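Local coordinates for protein cytochrome P450 268A2 Cyp268A2 (Mycobacterium marinum, PDB 6BLD) that belongs to the cytochrome P450 family of haem proteins and holds protoporphyrin IX with iron beside the bound ligand (3e,5e)-6,10-dimethylundeca-3,5,9-trien-2-one, at residues Ser132-Leu144 against His156-Asp168. Sequence-based numbering, arbitrary orientation.
Sequences SIKINAKGIVDEL and HCAKELPIRTLSD
Ile140 and Leu161 interlock knobs-into-holes where, in the mainly helical cytochrome P450 fold, helix 123-147 packs against helix 160-170 and the end of the short helix before it. The axes of 132-144 and 160-168 run roughly antiparallel, 146° between their directions, and come within 9.7 Å. Ile140 enters a hole made by Cys157, Glu160, Leu161 and Arg164, its CD1 lying 3.5 Å from Leu161 N. In return Leu161 settles among Ile133, Asn136, Ala137 and Ile140; with CG anti to the backbone N (chi1 -173°), it carries CD1 to 3.8 Å from Asn136 CB. Arg164 runs extended past Ile140, whose CG1 sits over the centre of one guanidinium face, 3.8 Å from Arg164 CZ. Arg164 NH2 forms a salt bridge of 3.2 Å with Glu143 OE2, its hydrogen bond weak, while Glu160 OE1 makes a longer ion pair with Arg164 NE. Farther along, Asn136 ND2 donates to Asp168 OD2 (3.2 Å) in its own amide plane; Asp168 OD1 pairs with Arg177. Ile133 crosses Thr165 at about a right angle, its CG1 against Thr165 CG2. The Thr165 side chain lies about 7 Å from the haem; helix 375-392 packs on Leu161 and Thr165. Thr165 OG1 donates to Leu161 O (2.7 Å), reaching that carbonyl from the face opposite Thr165 N.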
# COMPACT_ATOMS: atom_id res chain seq x y z
N SER A 132 -7.95 -3.63 -21.41
CA SER A 132 -9.10 -3.20 -20.62
C SER A 132 -8.71 -2.13 -19.61
O SER A 132 -9.52 -1.24 -19.32
CB SER A 132 -9.72 -4.40 -19.90
OG SER A 132 -8.92 -4.82 -18.81
N ILE A 133 -7.49 -2.20 -19.07
CA ILE A 133 -7.01 -1.13 -18.20
C ILE A 133 -6.82 0.15 -18.99
O ILE A 133 -7.16 1.25 -18.52
CB ILE A 133 -5.71 -1.57 -17.50
CG1 ILE A 133 -5.97 -2.77 -16.59
CG2 ILE A 133 -5.10 -0.41 -16.72
CD1 ILE A 133 -4.71 -3.40 -16.03
N LYS A 134 -6.29 0.04 -20.21
CA LYS A 134 -6.13 1.22 -21.07
C LYS A 134 -7.48 1.80 -21.46
O LYS A 134 -7.63 3.02 -21.55
CB LYS A 134 -5.32 0.85 -22.31
CG LYS A 134 -3.86 0.55 -22.05
CD LYS A 134 -3.17 0.07 -23.32
CE LYS A 134 -1.66 0.08 -23.17
NZ LYS A 134 -1.02 -1.07 -23.88
N ILE A 135 -8.47 0.94 -21.69
CA ILE A 135 -9.80 1.42 -22.06
C ILE A 135 -10.47 2.09 -20.87
O ILE A 135 -11.17 3.11 -21.02
CB ILE A 135 -10.64 0.27 -22.63
CG1 ILE A 135 -10.17 -0.08 -24.05
CG2 ILE A 135 -12.12 0.62 -22.65
CD1 ILE A 135 -10.41 -1.52 -24.44
N ASN A 136 -10.27 1.56 -19.66
CA ASN A 136 -10.80 2.21 -18.47
C ASN A 136 -10.10 3.53 -18.20
O ASN A 136 -10.74 4.52 -17.82
CB ASN A 136 -10.68 1.28 -17.26
CG ASN A 136 -11.84 0.30 -17.16
OD1 ASN A 136 -12.95 0.59 -17.59
ND2 ASN A 136 -11.58 -0.87 -16.58
N ALA A 137 -8.77 3.57 -18.39
CA ALA A 137 -8.03 4.80 -18.17
C ALA A 137 -8.47 5.90 -19.12
O ALA A 137 -8.58 7.07 -18.73
CB ALA A 137 -6.53 4.54 -18.31
N LYS A 138 -8.73 5.55 -20.38
CA LYS A 138 -9.16 6.55 -21.35
C LYS A 138 -10.52 7.14 -20.99
O LYS A 138 -10.71 8.36 -21.05
CB LYS A 138 -9.21 5.92 -22.74
CG LYS A 138 -8.80 6.83 -23.87
CD LYS A 138 -8.51 6.03 -25.12
CE LYS A 138 -7.14 6.41 -25.62
NZ LYS A 138 -7.14 7.88 -25.95
N GLY A 139 -11.47 6.29 -20.62
CA GLY A 139 -12.79 6.78 -20.25
C GLY A 139 -12.79 7.57 -18.96
O GLY A 139 -13.58 8.51 -18.80
N ILE A 140 -11.91 7.21 -18.01
CA ILE A 140 -11.85 7.94 -16.75
C ILE A 140 -11.32 9.35 -16.97
O ILE A 140 -11.89 10.33 -16.46
CB ILE A 140 -10.99 7.16 -15.73
CG1 ILE A 140 -11.80 6.01 -15.13
CG2 ILE A 140 -10.50 8.08 -14.63
CD1 ILE A 140 -10.95 4.86 -14.63
N VAL A 141 -10.23 9.48 -17.73
CA VAL A 141 -9.70 10.81 -18.03
C VAL A 141 -10.68 11.60 -18.89
O VAL A 141 -10.77 12.82 -18.77
CB VAL A 141 -8.32 10.69 -18.69
CG1 VAL A 141 -7.75 12.06 -19.01
CG2 VAL A 141 -7.36 9.91 -17.80
N ASP A 142 -11.42 10.92 -19.76
CA ASP A 142 -12.44 11.59 -20.55
C ASP A 142 -13.54 12.15 -19.66
O ASP A 142 -13.95 13.31 -19.80
CB ASP A 142 -13.03 10.63 -21.59
CG ASP A 142 -14.08 11.28 -22.46
OD1 ASP A 142 -13.79 12.34 -23.05
OD2 ASP A 142 -15.20 10.73 -22.57
N GLU A 143 -14.03 11.34 -18.72
CA GLU A 143 -15.04 11.82 -17.78
C GLU A 143 -14.49 12.91 -16.87
O GLU A 143 -15.23 13.82 -16.48
CB GLU A 143 -15.58 10.66 -16.94
CG GLU A 143 -16.42 9.66 -17.72
CD GLU A 143 -16.42 8.28 -17.10
OE1 GLU A 143 -16.39 7.28 -17.85
OE2 GLU A 143 -16.44 8.19 -15.85
N LEU A 144 -13.20 12.84 -16.53
CA LEU A 144 -12.58 13.91 -15.76
C LEU A 144 -12.56 15.21 -16.55
O LEU A 144 -12.81 16.29 -15.99
CB LEU A 144 -11.16 13.51 -15.35
CG LEU A 144 -10.27 14.62 -14.79
CD1 LEU A 144 -10.74 15.03 -13.41
CD2 LEU A 144 -8.81 14.18 -14.76
N HIS A 156 -12.39 11.93 -8.82
CA HIS A 156 -12.74 11.87 -10.23
C HIS A 156 -11.71 11.14 -11.08
O HIS A 156 -11.90 11.04 -12.30
CB HIS A 156 -12.96 13.28 -10.78
CG HIS A 156 -14.25 13.90 -10.35
ND1 HIS A 156 -14.56 14.14 -9.03
CD2 HIS A 156 -15.31 14.33 -11.07
CE1 HIS A 156 -15.75 14.69 -8.95
NE2 HIS A 156 -16.23 14.82 -10.17
N CYS A 157 -10.64 10.62 -10.48
CA CYS A 157 -9.61 9.96 -11.27
C CYS A 157 -8.79 8.96 -10.46
O CYS A 157 -8.73 7.78 -10.81
CB CYS A 157 -8.67 11.00 -11.90
SG CYS A 157 -7.40 10.29 -12.97
N ALA A 158 -8.16 9.43 -9.38
CA ALA A 158 -7.20 8.60 -8.66
C ALA A 158 -7.84 7.33 -8.11
O ALA A 158 -7.22 6.26 -8.11
CB ALA A 158 -6.56 9.40 -7.53
N LYS A 159 -9.09 7.42 -7.65
CA LYS A 159 -9.76 6.26 -7.08
C LYS A 159 -10.49 5.42 -8.12
O LYS A 159 -10.90 4.30 -7.80
CB LYS A 159 -10.76 6.72 -6.01
CG LYS A 159 -12.01 7.38 -6.57
CD LYS A 159 -13.21 7.19 -5.66
CE LYS A 159 -14.50 7.54 -6.38
NZ LYS A 159 -15.67 7.58 -5.46
N GLU A 160 -10.65 5.92 -9.35
CA GLU A 160 -11.52 5.25 -10.31
C GLU A 160 -10.83 4.07 -10.99
O GLU A 160 -11.42 2.99 -11.10
CB GLU A 160 -12.00 6.26 -11.36
CG GLU A 160 -13.32 6.93 -11.00
CD GLU A 160 -14.34 5.96 -10.44
OE1 GLU A 160 -14.66 4.96 -11.12
OE2 GLU A 160 -14.82 6.18 -9.31
N LEU A 161 -9.60 4.26 -11.46
CA LEU A 161 -8.92 3.19 -12.18
C LEU A 161 -8.62 1.98 -11.29
O LEU A 161 -8.80 0.84 -11.74
CB LEU A 161 -7.62 3.70 -12.83
CG LEU A 161 -6.94 2.67 -13.73
CD1 LEU A 161 -7.89 2.21 -14.83
CD2 LEU A 161 -5.66 3.22 -14.32
N PRO A 162 -8.15 2.16 -10.05
CA PRO A 162 -7.92 0.97 -9.20
C PRO A 162 -9.17 0.14 -8.97
O PRO A 162 -9.10 -1.09 -9.06
CB PRO A 162 -7.39 1.58 -7.90
CG PRO A 162 -6.73 2.83 -8.32
CD PRO A 162 -7.60 3.37 -9.42
N ILE A 163 -10.32 0.76 -8.68
CA ILE A 163 -11.51 -0.02 -8.37
C ILE A 163 -12.06 -0.68 -9.63
O ILE A 163 -12.56 -1.81 -9.57
CB ILE A 163 -12.57 0.86 -7.67
CG1 ILE A 163 -13.76 -0.00 -7.22
CG2 ILE A 163 -13.04 1.99 -8.56
CD1 ILE A 163 -13.40 -1.08 -6.22
N ARG A 164 -11.97 -0.01 -10.77
CA ARG A 164 -12.42 -0.62 -12.02
C ARG A 164 -11.55 -1.81 -12.39
O ARG A 164 -12.06 -2.87 -12.77
CB ARG A 164 -12.42 0.42 -13.14
CG ARG A 164 -13.55 1.42 -13.06
CD ARG A 164 -13.86 2.00 -14.42
NE ARG A 164 -14.57 3.27 -14.32
CZ ARG A 164 -14.99 3.98 -15.37
NH1 ARG A 164 -14.76 3.53 -16.60
NH2 ARG A 164 -15.63 5.12 -15.19
N THR A 165 -10.22 -1.66 -12.26
CA THR A 165 -9.32 -2.77 -12.54
C THR A 165 -9.52 -3.90 -11.54
O THR A 165 -9.53 -5.08 -11.91
CB THR A 165 -7.87 -2.29 -12.51
OG1 THR A 165 -7.74 -1.11 -13.33
CG2 THR A 165 -6.94 -3.37 -13.04
N LEU A 166 -9.68 -3.56 -10.25
CA LEU A 166 -9.90 -4.58 -9.23
C LEU A 166 -11.21 -5.32 -9.47
O LEU A 166 -11.25 -6.55 -9.52
CB LEU A 166 -9.89 -3.93 -7.85
CG LEU A 166 -10.02 -4.81 -6.60
CD1 LEU A 166 -11.41 -5.43 -6.49
CD2 LEU A 166 -8.95 -5.89 -6.58
N SER A 167 -12.31 -4.57 -9.63
CA SER A 167 -13.62 -5.19 -9.76
C SER A 167 -13.74 -6.01 -11.04
O SER A 167 -14.47 -7.00 -11.07
CB SER A 167 -14.72 -4.13 -9.70
OG SER A 167 -14.49 -3.22 -8.64
N ASP A 168 -13.04 -5.60 -12.11
CA ASP A 168 -13.07 -6.38 -13.34
C ASP A 168 -12.41 -7.74 -13.14
O ASP A 168 -12.85 -8.74 -13.73
CB ASP A 168 -12.38 -5.61 -14.47
CG ASP A 168 -13.30 -4.59 -15.12
OD1 ASP A 168 -14.53 -4.71 -14.96
OD2 ASP A 168 -12.78 -3.68 -15.79
O HOH W 1 -9.74 -4.14 -16.27
O HOH W 2 -9.31 -1.28 -15.66
O HOH W 3 -14.61 -1.36 -15.65